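Local coordinates for protein 11S globulin (Wrightia tinctoria, PDB 5WXU) that probably serves as a seed storage protein and, as a hexamer of two-chain subunits, binds the plant hormone auxin (indole-3-acetic acid), at residues V167-N172 against D263-V268; S96-P101 against Q195-Y200; L318-L323 against N411-A416; E336-N341 against Q401-Y406. All blocks are in the same frame, centred on the assembly; numbering follows the deposited sequence. Where two conformers were deposited one is given.

Contact 1: residues V167-N172 against D263-V268. With PO4 (phosphate ion), chain N.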
# COMPACT_ATOMS: atom_id res chain seq x y z
N VAL B 167 1.07 -2.67 27.01
CA VAL B 167 1.60 -3.17 28.30
C VAL B 167 2.69 -4.23 28.10
O VAL B 167 2.48 -5.20 27.40
CB VAL B 167 0.46 -3.72 29.15
CG1 VAL B 167 0.96 -4.41 30.49
CG2 VAL B 167 -0.57 -2.67 29.51
N HIS B 168 3.77 -4.09 28.84
CA HIS B 168 4.81 -5.07 28.78
C HIS B 168 5.42 -5.24 30.21
O HIS B 168 5.33 -4.38 31.02
CB HIS B 168 5.87 -4.68 27.81
CG HIS B 168 6.44 -3.31 28.06
ND1 HIS B 168 5.81 -2.17 27.61
CD2 HIS B 168 7.46 -2.88 28.84
CE1 HIS B 168 6.47 -1.11 28.05
NE2 HIS B 168 7.48 -1.52 28.80
N TRP B 169 6.06 -6.38 30.41
CA TRP B 169 6.65 -6.71 31.71
C TRP B 169 7.73 -7.68 31.48
O TRP B 169 7.83 -8.27 30.42
CB TRP B 169 5.61 -7.30 32.70
CG TRP B 169 4.89 -8.54 32.24
CD1 TRP B 169 3.68 -8.59 31.53
CD2 TRP B 169 5.28 -9.91 32.38
NE1 TRP B 169 3.33 -9.87 31.22
CE2 TRP B 169 4.28 -10.72 31.74
CE3 TRP B 169 6.39 -10.56 32.97
CZ2 TRP B 169 4.37 -12.08 31.64
CZ3 TRP B 169 6.40 -11.91 32.93
CH2 TRP B 169 5.43 -12.67 32.32
N ALA B 170 8.63 -7.82 32.47
CA ALA B 170 9.78 -8.69 32.27
C ALA B 170 10.12 -9.38 33.63
O ALA B 170 9.90 -8.83 34.67
CB ALA B 170 10.96 -7.93 31.74
N TYR B 171 10.61 -10.59 33.52
CA TYR B 171 10.98 -11.41 34.69
C TYR B 171 12.32 -12.10 34.37
O TYR B 171 12.49 -12.69 33.30
CB TYR B 171 9.91 -12.43 34.97
CG TYR B 171 10.30 -13.38 36.09
CD1 TYR B 171 10.37 -12.94 37.37
CD2 TYR B 171 10.64 -14.70 35.81
CE1 TYR B 171 10.77 -13.81 38.40
CE2 TYR B 171 11.02 -15.57 36.83
CZ TYR B 171 11.07 -15.12 38.11
OH TYR B 171 11.47 -16.00 39.11
N ASN B 172 13.24 -12.00 35.32
CA ASN B 172 14.57 -12.61 35.22
C ASN B 172 14.55 -14.00 35.86
O ASN B 172 14.45 -14.10 37.09
CB ASN B 172 15.61 -11.75 35.95
CG ASN B 172 17.00 -12.33 35.80
OD1 ASN B 172 17.22 -13.21 34.97
ND2 ASN B 172 17.94 -11.78 36.56
N ASP B 263 10.04 -17.63 45.39
CA ASP B 263 10.05 -19.03 44.97
C ASP B 263 9.98 -19.16 43.46
O ASP B 263 9.71 -20.23 42.95
CB ASP B 263 8.88 -19.79 45.61
CG ASP B 263 8.87 -19.68 47.15
OD1 ASP B 263 7.77 -19.57 47.75
OD2 ASP B 263 9.99 -19.62 47.74
N GLY B 264 10.20 -18.07 42.73
CA GLY B 264 10.09 -18.12 41.27
C GLY B 264 8.65 -17.91 40.76
O GLY B 264 7.66 -18.42 41.29
N LEU B 265 8.56 -17.20 39.66
CA LEU B 265 7.26 -16.89 39.01
C LEU B 265 6.66 -18.12 38.38
O LEU B 265 7.34 -18.86 37.69
CB LEU B 265 7.51 -15.79 37.96
CG LEU B 265 6.27 -15.09 37.42
CD1 LEU B 265 5.53 -14.32 38.51
CD2 LEU B 265 6.74 -14.21 36.28
N ARG B 266 5.38 -18.34 38.59
CA ARG B 266 4.64 -19.47 38.10
C ARG B 266 3.83 -18.92 36.91
O ARG B 266 3.17 -17.94 37.05
CB ARG B 266 3.75 -20.05 39.22
CG ARG B 266 4.55 -20.39 40.51
CD ARG B 266 3.76 -20.51 41.84
NE ARG B 266 3.09 -19.27 42.34
CZ ARG B 266 2.04 -19.21 43.20
NH1 ARG B 266 1.47 -20.31 43.72
NH2 ARG B 266 1.54 -18.02 43.55
N LEU B 267 3.97 -19.51 35.75
CA LEU B 267 3.15 -19.10 34.57
C LEU B 267 2.92 -20.28 33.67
O LEU B 267 3.46 -21.38 33.93
CB LEU B 267 3.78 -17.90 33.87
CG LEU B 267 5.29 -17.90 33.62
CD1 LEU B 267 5.62 -18.88 32.54
CD2 LEU B 267 5.75 -16.53 33.18
N VAL B 268 2.11 -20.11 32.65
CA VAL B 268 1.77 -21.20 31.76
C VAL B 268 2.81 -21.12 30.64
O VAL B 268 2.88 -20.14 29.91
CB VAL B 268 0.33 -21.07 31.21
CG1 VAL B 268 -0.02 -22.21 30.25
CG2 VAL B 268 -0.67 -21.07 32.34
P PO4 N . 9.58 1.11 30.59
O1 PO4 N . 8.22 1.67 31.24
O2 PO4 N . 9.72 -0.33 30.14
O3 PO4 N . 9.69 1.71 29.18
O4 PO4 N . 10.89 1.66 31.17
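Tyr171 and Leu265 carry this contact, in which a strand of the first cupin β-barrel, 168-172, is met on one side by the irregular loop that follows strand 258-260. The tight part is a CH-π contact: Leu265 CB sits over the middle of the Tyr171 ring, 3.6 Å from its centroid and only 12° off the ring normal. Leu265 CD2 continues over the inner end of the ring, 3.7 Å from Tyr171 CG. With CG of Tyr171 anti to its own amide nitrogen (chi1 175°), the ring extends out to the loop, where the hydroxyl OH accepts the backbone N-H of Leu265 at 3.2 Å and 159°. Gly264 CA lies 3.3 Å from the same OH, and at Gly264's backbone angles a CB would press on the carbonyl oxygen of Asp263. A phenylalanine in place of Tyr171 would keep the ring under Leu265 but would probably leave the amide of Leu265 without this acceptor.

The indole makes looser contacts: Trp169 CZ3 is 4.1 Å from Leu265 CD2, and Leu267 CD2 lies at the indole edge, 4.0 Å from Trp169 CH2. Solvent reaches the loop side, where Gly264, Leu265 and Arg266 are partly exposed. A second subunit also borders the contact: its Pro430 packs on Trp169, and its Asp432 forms a salt bridge with Arg266. His168, on the same strand, takes no part in the loop contact; its NE2 donates to phosphate O2 at 2.9 Å, with the phosphorus in the imidazole plane.

Contact 2: residues S96-P101 against Q195-Y200. With PO4 (phosphate ion), chain N.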
# COMPACT_ATOMS: atom_id res chain seq x y z
N SER B 96 4.04 -2.09 32.57
CA SER B 96 3.90 -0.70 32.26
C SER B 96 3.63 -0.50 30.75
O SER B 96 3.86 -1.42 29.94
CB SER B 96 5.18 0.09 32.60
OG SER B 96 6.38 -0.22 31.82
N TYR B 97 3.17 0.68 30.43
CA TYR B 97 3.04 1.14 29.04
C TYR B 97 3.58 2.54 28.94
O TYR B 97 3.64 3.29 29.92
CB TYR B 97 1.66 1.02 28.46
CG TYR B 97 0.54 1.84 29.12
CD1 TYR B 97 -0.02 1.43 30.33
CD2 TYR B 97 0.13 3.01 28.62
CE1 TYR B 97 -0.99 2.18 30.95
CE2 TYR B 97 -0.86 3.72 29.21
CZ TYR B 97 -1.41 3.30 30.39
OH TYR B 97 -2.40 4.08 31.00
N ASN B 98 4.00 2.89 27.73
CA ASN B 98 4.64 4.14 27.45
C ASN B 98 3.91 4.85 26.33
O ASN B 98 3.16 4.23 25.57
CB ASN B 98 6.07 3.93 27.05
CG ASN B 98 6.82 3.10 28.04
OD1 ASN B 98 7.28 2.01 27.75
ND2 ASN B 98 7.02 3.66 29.26
N ASN B 99 4.21 6.12 26.22
CA ASN B 99 3.71 6.92 25.08
C ASN B 99 4.54 6.88 23.80
O ASN B 99 4.19 7.51 22.79
CB ASN B 99 3.53 8.38 25.50
CG ASN B 99 4.80 9.05 25.89
OD1 ASN B 99 5.56 8.48 26.67
ND2 ASN B 99 5.03 10.29 25.44
N ALA B 100 5.65 6.17 23.83
CA ALA B 100 6.59 6.14 22.70
C ALA B 100 6.90 4.71 22.51
O ALA B 100 7.02 3.95 23.47
CB ALA B 100 7.88 6.90 22.99
N PRO B 101 7.09 4.29 21.26
CA PRO B 101 7.63 2.96 20.92
C PRO B 101 9.12 2.85 21.33
O PRO B 101 9.76 3.88 21.64
CB PRO B 101 7.44 2.87 19.44
CG PRO B 101 7.58 4.31 18.98
CD PRO B 101 7.01 5.17 20.07
N GLN B 195 7.16 15.81 23.76
CA GLN B 195 8.44 15.13 23.64
C GLN B 195 9.08 14.80 24.99
O GLN B 195 10.23 15.22 25.28
CB GLN B 195 9.38 15.98 22.75
CG GLN B 195 8.80 16.28 21.37
CD GLN B 195 8.47 14.97 20.65
OE1 GLN B 195 9.37 14.23 20.33
NE2 GLN B 195 7.20 14.67 20.49
N ASN B 196 8.34 14.05 25.78
CA ASN B 196 8.76 13.62 27.13
C ASN B 196 8.20 12.24 27.33
O ASN B 196 7.06 11.96 26.92
CB ASN B 196 8.21 14.54 28.23
CG ASN B 196 8.69 15.97 28.09
OD1 ASN B 196 7.96 16.84 27.53
ND2 ASN B 196 9.94 16.21 28.48
N LEU B 197 9.00 11.34 27.93
CA LEU B 197 8.52 10.00 28.19
C LEU B 197 7.61 9.90 29.41
O LEU B 197 7.99 10.41 30.50
CB LEU B 197 9.71 9.06 28.38
CG LEU B 197 9.42 7.60 28.60
CD1 LEU B 197 8.75 7.00 27.37
CD2 LEU B 197 10.71 6.84 28.91
N ARG B 198 6.51 9.17 29.25
CA ARG B 198 5.66 8.71 30.32
C ARG B 198 5.84 7.25 30.54
O ARG B 198 5.93 6.44 29.58
CB ARG B 198 4.17 8.91 30.02
CG ARG B 198 3.61 10.29 30.18
CD ARG B 198 3.92 11.19 29.06
NE ARG B 198 3.15 12.45 29.09
CZ ARG B 198 3.53 13.48 28.39
NH1 ARG B 198 4.61 13.41 27.65
NH2 ARG B 198 2.85 14.62 28.44
N ARG B 199 5.93 6.86 31.83
CA ARG B 199 5.92 5.45 32.20
C ARG B 199 4.79 5.18 33.13
O ARG B 199 4.80 5.61 34.27
CB ARG B 199 7.24 4.98 32.85
CG ARG B 199 8.49 5.34 32.01
CD ARG B 199 9.77 4.90 32.74
NE ARG B 199 10.89 5.78 32.46
CZ ARG B 199 12.06 5.40 31.95
NH1 ARG B 199 12.30 4.12 31.60
NH2 ARG B 199 12.98 6.33 31.76
N TYR B 200 3.80 4.43 32.63
CA TYR B 200 2.56 4.19 33.33
C TYR B 200 2.60 2.75 33.77
O TYR B 200 2.48 1.86 32.98
CB TYR B 200 1.34 4.52 32.45
CG TYR B 200 1.08 6.05 32.33
CD1 TYR B 200 1.95 7.02 32.90
CD2 TYR B 200 -0.03 6.53 31.73
CE1 TYR B 200 1.72 8.38 32.76
CE2 TYR B 200 -0.26 7.89 31.55
CZ TYR B 200 0.58 8.83 32.08
OH TYR B 200 0.29 10.21 31.97
P PO4 N . 9.58 1.11 30.59
O1 PO4 N . 8.22 1.67 31.24
O2 PO4 N . 9.72 -0.33 30.14
O3 PO4 N . 9.69 1.71 29.18
O4 PO4 N . 10.89 1.66 31.17
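Tyr97 and Tyr200 form an antiparallel hydrogen-bonded pair, and their rings meet as an offset edge-to-face couple with planes at 86° and centroids 5.6 Å apart. Tyr97 is turned with CG between its backbone N and carbonyl carbon (chi1 63°), which lays one ring face under Tyr200 CB, 3.8 Å from the Tyr97 centroid. Both hydroxyls bond to a second subunit, Tyr97 to Asn391 O and Tyr200 to Ser370.

Asn99 OD1 accepts Arg198 N at 2.8 Å and 173°, while its ND2 donates to Asn196 O, an acceptor shared with Arg198 NH1, which also pairs with Asp194. A leucine in place of Asn99 would probably leave the amide of Arg198 without its acceptor and Asn196 O with one donor fewer.

Asn98 ND2 reaches Arg198 O at 3.0 Å, in the carbonyl plane, and O1 of a phosphate ion, probably from the crystallisation liquor. Ser96 OG binds the same O1. Arg199, bent at chi3, lays its guanidinium face over Leu197 CD2 while its edge meets phosphate O4 through NH1. The polar pocket with His85 and His168 probably corresponds to the place inside the barrel where many other cupins hold a metal.

Contact 3: residues L318-L323 against N411-A416. With PO4 (phosphate ion), chain O.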
# COMPACT_ATOMS: atom_id res chain seq x y z
N LEU B 318 18.99 -5.19 11.43
CA LEU B 318 17.68 -5.61 11.86
C LEU B 318 16.73 -4.51 11.35
O LEU B 318 16.69 -3.38 11.89
CB LEU B 318 17.54 -5.75 13.35
CG LEU B 318 16.18 -6.23 13.89
CD1 LEU B 318 15.95 -7.62 13.34
CD2 LEU B 318 16.17 -6.18 15.40
N ASN B 319 16.01 -4.78 10.25
CA ASN B 319 15.08 -3.81 9.73
C ASN B 319 13.80 -4.56 9.28
O ASN B 319 13.63 -5.75 9.58
CB ASN B 319 15.67 -3.04 8.49
CG ASN B 319 16.22 -3.98 7.45
OD1 ASN B 319 15.51 -4.91 6.93
ND2 ASN B 319 17.56 -3.86 7.24
N SER B 320 12.91 -3.80 8.70
CA SER B 320 11.61 -4.34 8.32
C SER B 320 11.63 -5.41 7.21
O SER B 320 10.65 -6.06 6.99
CB SER B 320 10.63 -3.24 8.05
OG SER B 320 11.09 -2.39 7.03
N TYR B 321 12.76 -5.67 6.60
CA TYR B 321 12.90 -6.84 5.74
C TYR B 321 13.16 -8.14 6.51
O TYR B 321 13.22 -9.24 5.95
CB TYR B 321 13.96 -6.63 4.69
CG TYR B 321 13.62 -5.61 3.67
CD1 TYR B 321 12.65 -5.87 2.71
CD2 TYR B 321 14.34 -4.46 3.57
CE1 TYR B 321 12.36 -4.93 1.73
CE2 TYR B 321 14.06 -3.51 2.60
CZ TYR B 321 13.09 -3.77 1.68
OH TYR B 321 12.80 -2.82 0.70
N ASN B 322 13.34 -8.01 7.82
CA ASN B 322 13.63 -9.06 8.77
C ASN B 322 12.49 -9.19 9.74
O ASN B 322 11.91 -10.23 9.92
CB ASN B 322 14.98 -8.83 9.55
CG ASN B 322 16.12 -8.33 8.66
OD1 ASN B 322 16.93 -7.35 9.00
ND2 ASN B 322 16.24 -8.99 7.50
N LEU B 323 12.15 -8.10 10.39
CA LEU B 323 11.18 -8.11 11.45
C LEU B 323 10.05 -7.14 11.06
O LEU B 323 10.21 -5.94 11.15
CB LEU B 323 11.86 -7.65 12.76
CG LEU B 323 11.06 -7.52 14.07
CD1 LEU B 323 10.39 -8.84 14.36
CD2 LEU B 323 11.89 -7.00 15.20
N ASN B 411 14.74 5.20 11.76
CA ASN B 411 13.92 5.00 10.59
C ASN B 411 13.85 3.50 10.32
O ASN B 411 14.71 2.70 10.62
CB ASN B 411 14.46 5.82 9.38
CG ASN B 411 13.32 6.48 8.56
OD1 ASN B 411 12.11 6.17 8.75
ND2 ASN B 411 13.70 7.41 7.66
N ASP B 412 12.76 3.10 9.72
CA ASP B 412 12.91 1.74 9.31
C ASP B 412 13.67 1.91 7.97
O ASP B 412 13.85 3.04 7.34
CB ASP B 412 11.69 0.79 9.39
CG ASP B 412 10.71 1.07 8.36
OD1 ASP B 412 10.41 2.28 8.31
OD2 ASP B 412 10.30 0.12 7.63
N ARG B 413 14.26 0.82 7.69
CA ARG B 413 15.16 0.72 6.57
C ARG B 413 16.21 1.82 6.55
O ARG B 413 16.51 2.40 5.50
CB ARG B 413 14.41 0.61 5.24
CG ARG B 413 13.48 -0.63 5.24
CD ARG B 413 12.63 -0.70 4.00
NE ARG B 413 11.54 -1.61 4.22
CZ ARG B 413 10.56 -1.83 3.37
NH1 ARG B 413 10.56 -1.23 2.18
NH2 ARG B 413 9.60 -2.68 3.70
N ALA B 414 16.78 2.08 7.73
CA ALA B 414 17.85 3.03 7.84
C ALA B 414 19.04 2.56 6.97
O ALA B 414 19.39 1.42 6.95
CB ALA B 414 18.25 3.14 9.27
N LYS B 415 19.64 3.50 6.25
CA LYS B 415 20.75 3.17 5.37
C LYS B 415 21.85 4.19 5.61
O LYS B 415 21.58 5.31 6.09
CB LYS B 415 20.35 3.23 3.92
CG LYS B 415 19.64 1.97 3.43
CD LYS B 415 18.97 2.20 2.07
CE LYS B 415 17.68 3.02 2.12
NZ LYS B 415 16.45 2.40 2.73
N ALA B 416 23.06 3.74 5.35
CA ALA B 416 24.23 4.58 5.53
C ALA B 416 24.87 4.70 4.16
O ALA B 416 24.64 3.88 3.26
CB ALA B 416 25.15 3.96 6.51
P PO4 O . 14.97 -0.06 0.55
O1 PO4 O . 13.56 -0.51 0.88
O2 PO4 O . 15.90 -0.00 1.72
O3 PO4 O . 15.38 -1.17 -0.43
O4 PO4 O . 14.84 1.31 -0.10
O HOH W 1 18.50 -0.78 8.26
O HOH W 2 8.67 -4.84 5.48
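Ser320 and Arg413 meet at the centre of a polar junction between two loops of the second cupin unit. The hydroxyl OG of Ser320 is used in both senses: it accepts from Arg413 NE at 3.0 Å and 154°, nearly within the guanidinium plane, and donates to Asp412 OD2 at 2.7 Å, although Asp412 has two conformers, so this bond is less certain. The Arg413 chain runs extended from CG to NE (chi2 175°), which delivers the guanidinium flat onto one face of Tyr321. Their centres are 4.0 Å apart and the planes 23° from parallel, a stack with cation-π character. Tyr321 OH lies over the guanidinium rather than at an N-H, and its closeness to NH1 is not a hydrogen bond. At the edge of the guanidinium, water 2 accepts from Arg413 NH2 at 2.9 Å and donates to Ser320 O.

A phosphate ion, probably from the crystallisation liquor, takes several further donors. Lys415 NZ gives one bond to its O2 at 2.7 Å and another to Arg413 O at 2.8 Å; Tyr321 OH binds O1, at a separation too short to trust, Arg413 NH1 makes a weak bond to O1, and Thr289 OG1 of a third subunit also bonds to the ion. An Asx turn holds the first loop, with Asn319 OD1 taking the amide of Tyr321 at 2.9 Å on a lone pair, while Asn319 O accepts from both Asn322 N and Leu323 N. Residues 318-323 lead from strand 313-318 to helix 325-329. The other loop, 411-416, links strand 402-409 to strand 416-418, with Ser332 OG bonded to Asn411 O and Ala414 N.

Contact 4: residues E336-N341 against Q401-Y406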
# COMPACT_ATOMS: atom_id res chain seq x y z
N GLU B 336 27.27 -4.44 15.62
CA GLU B 336 28.54 -4.44 14.92
C GLU B 336 29.57 -5.02 15.85
O GLU B 336 29.63 -4.70 17.05
CB GLU B 336 28.97 -3.02 14.54
CG GLU B 336 28.06 -2.26 13.62
CD GLU B 336 28.59 -0.84 13.36
OE1 GLU B 336 29.27 -0.30 14.24
OE2 GLU B 336 28.33 -0.28 12.28
N TYR B 337 30.36 -5.96 15.33
CA TYR B 337 31.45 -6.60 16.06
C TYR B 337 32.72 -6.37 15.25
O TYR B 337 32.83 -6.77 14.12
CB TYR B 337 31.16 -8.07 16.33
CG TYR B 337 32.20 -8.66 17.19
CD1 TYR B 337 32.21 -8.42 18.58
CD2 TYR B 337 33.24 -9.37 16.63
CE1 TYR B 337 33.24 -8.91 19.40
CE2 TYR B 337 34.27 -9.87 17.42
CZ TYR B 337 34.27 -9.65 18.80
OH TYR B 337 35.29 -10.19 19.53
N LEU B 338 33.68 -5.69 15.86
CA LEU B 338 34.97 -5.46 15.27
C LEU B 338 36.05 -6.20 16.02
O LEU B 338 36.16 -6.11 17.23
CB LEU B 338 35.32 -3.97 15.21
CG LEU B 338 34.39 -3.14 14.33
CD1 LEU B 338 34.73 -1.67 14.50
CD2 LEU B 338 34.46 -3.57 12.88
N TYR B 339 36.87 -6.89 15.24
CA TYR B 339 38.10 -7.42 15.75
C TYR B 339 39.09 -6.35 16.12
O TYR B 339 39.01 -5.19 15.70
CB TYR B 339 38.71 -8.41 14.77
CG TYR B 339 37.91 -9.68 14.59
CD1 TYR B 339 37.78 -10.58 15.65
CD2 TYR B 339 37.31 -10.00 13.41
CE1 TYR B 339 37.04 -11.74 15.50
CE2 TYR B 339 36.58 -11.16 13.24
CZ TYR B 339 36.42 -12.03 14.28
OH TYR B 339 35.67 -13.18 14.08
N PRO B 340 40.14 -6.75 16.88
CA PRO B 340 41.01 -5.67 17.30
C PRO B 340 41.60 -4.85 16.16
O PRO B 340 42.03 -5.40 15.18
CB PRO B 340 42.11 -6.39 18.11
CG PRO B 340 41.41 -7.53 18.68
CD PRO B 340 40.36 -7.98 17.64
N ASN B 341 41.58 -3.53 16.29
CA ASN B 341 42.07 -2.60 15.28
C ASN B 341 41.30 -2.49 13.94
O ASN B 341 41.69 -1.68 13.08
CB ASN B 341 43.53 -2.86 14.95
CG ASN B 341 44.38 -2.94 16.21
OD1 ASN B 341 45.08 -3.95 16.43
ND2 ASN B 341 44.31 -1.92 17.03
N GLN B 401 41.15 -4.74 22.21
CA GLN B 401 40.27 -5.79 22.76
C GLN B 401 39.05 -5.97 21.82
O GLN B 401 38.15 -6.76 22.15
CB GLN B 401 39.76 -5.48 24.19
CG GLN B 401 40.78 -5.79 25.32
CD GLN B 401 41.97 -4.86 25.21
OE1 GLN B 401 41.79 -3.62 25.17
NE2 GLN B 401 43.20 -5.44 25.10
N GLY B 402 39.01 -5.25 20.71
CA GLY B 402 37.82 -5.40 19.85
C GLY B 402 36.83 -4.38 20.31
O GLY B 402 37.08 -3.59 21.23
N LEU B 403 35.65 -4.40 19.70
CA LEU B 403 34.62 -3.43 19.97
C LEU B 403 33.30 -4.07 19.52
O LEU B 403 33.21 -4.57 18.43
CB LEU B 403 34.86 -2.08 19.22
CG LEU B 403 33.68 -1.08 19.37
CD1 LEU B 403 33.57 -0.65 20.83
CD2 LEU B 403 33.96 0.09 18.50
N GLU B 404 32.33 -4.12 20.41
CA GLU B 404 30.97 -4.58 20.09
C GLU B 404 30.02 -3.42 20.42
O GLU B 404 30.07 -2.82 21.50
CB GLU B 404 30.52 -5.81 20.85
CG GLU B 404 29.14 -6.32 20.35
CD GLU B 404 28.65 -7.44 21.20
OE1 GLU B 404 28.67 -7.28 22.42
OE2 GLU B 404 28.39 -8.55 20.69
N LEU B 405 29.13 -3.11 19.48
CA LEU B 405 28.13 -2.06 19.63
C LEU B 405 26.77 -2.63 19.16
O LEU B 405 26.71 -3.41 18.21
CB LEU B 405 28.44 -0.92 18.61
CG LEU B 405 29.75 -0.20 18.42
CD1 LEU B 405 29.62 0.83 17.33
CD2 LEU B 405 30.13 0.51 19.73
N TYR B 406 25.72 -2.15 19.79
CA TYR B 406 24.33 -2.23 19.29
C TYR B 406 23.85 -0.80 19.00
O TYR B 406 24.04 0.11 19.82
CB TYR B 406 23.39 -2.87 20.25
CG TYR B 406 23.60 -4.34 20.50
CD1 TYR B 406 24.65 -4.83 21.35
CD2 TYR B 406 22.76 -5.30 19.92
CE1 TYR B 406 24.81 -6.16 21.55
CE2 TYR B 406 22.93 -6.65 20.17
CZ TYR B 406 23.95 -7.07 20.99
OH TYR B 406 24.14 -8.39 21.25
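Glu336 and Leu405, with Leu338 and Leu403, are the hydrogen-bonded pairs of an antiparallel β-ladder between strands 332-338 and 402-409, neighbours in the six-stranded sheet of the second cupin unit. The short strand axes run 177° apart in direction and approach to 4.8 Å. Four backbone bonds close the ladder. Glu336 and Leu405 exchange two, each N-H meeting the other's O, and Leu338 N reaches Leu403 O at 2.8 Å; these three are straight. The return bond, Leu403 N to Leu338 O, is longer at 3.0 Å and bends to 145°, because it lies next to the corner that the chain turns at Gln401. There Gly402 CA comes within 3.2 Å of Leu338 O, and a CB on Gly402 would clash with that oxygen, while Pro340 CG packs on Gly402 N.

Tyr337 and Glu404 form the non-hydrogen-bonded pair between the two hydrogen-bonded ones. Tyr337 CG stands anti to its amide nitrogen (chi1 -174°), and CD1, at the ring edge, touches Glu404 CB at 3.8 Å, with the carboxylate plane steeply inclined to the ring. Beyond that contact the carboxylate is held by Arg335 and Arg360 in salt bridges through OE2 and by Thr359 through OE1.

On the other face Leu338, Leu403 and Leu405 pack against Ile344, Val358 and Ala398. Glu336 shares that face: its OE1 lies 3.3 Å from Leu405 CD1 and also makes a weak, long ion pair with Lys396. The chemistry thus divides the ladder into a largely apolar face packed on strands 343-349 and 393-399 and a face where a glutamate is probably kept ionised by two arginines.

Overall arrangement
Contact 2 and segment 167-172 of contact 1 lie in the first cupin unit, with 263-268 coming from the loop after strand 258-260; contacts 3 and 4 lie in the second. Along the chain the segments of contacts 1 and 2 alternate, whereas contact 3 opens after both have closed and encloses contact 4. Contacts 1 and 2, centres about 21 Å apart, touch where strands 168-172 and 91-98 adjoin in one sheet; both meet the second subunit. Contacts 3 and 4, also about 21 Å apart between centres, do not touch; both meet the third subunit. Centres of the two pairs lie about 23 to 33 Å apart, without touching. Each pair thus lies beside an intersubunit surface of the hexamer.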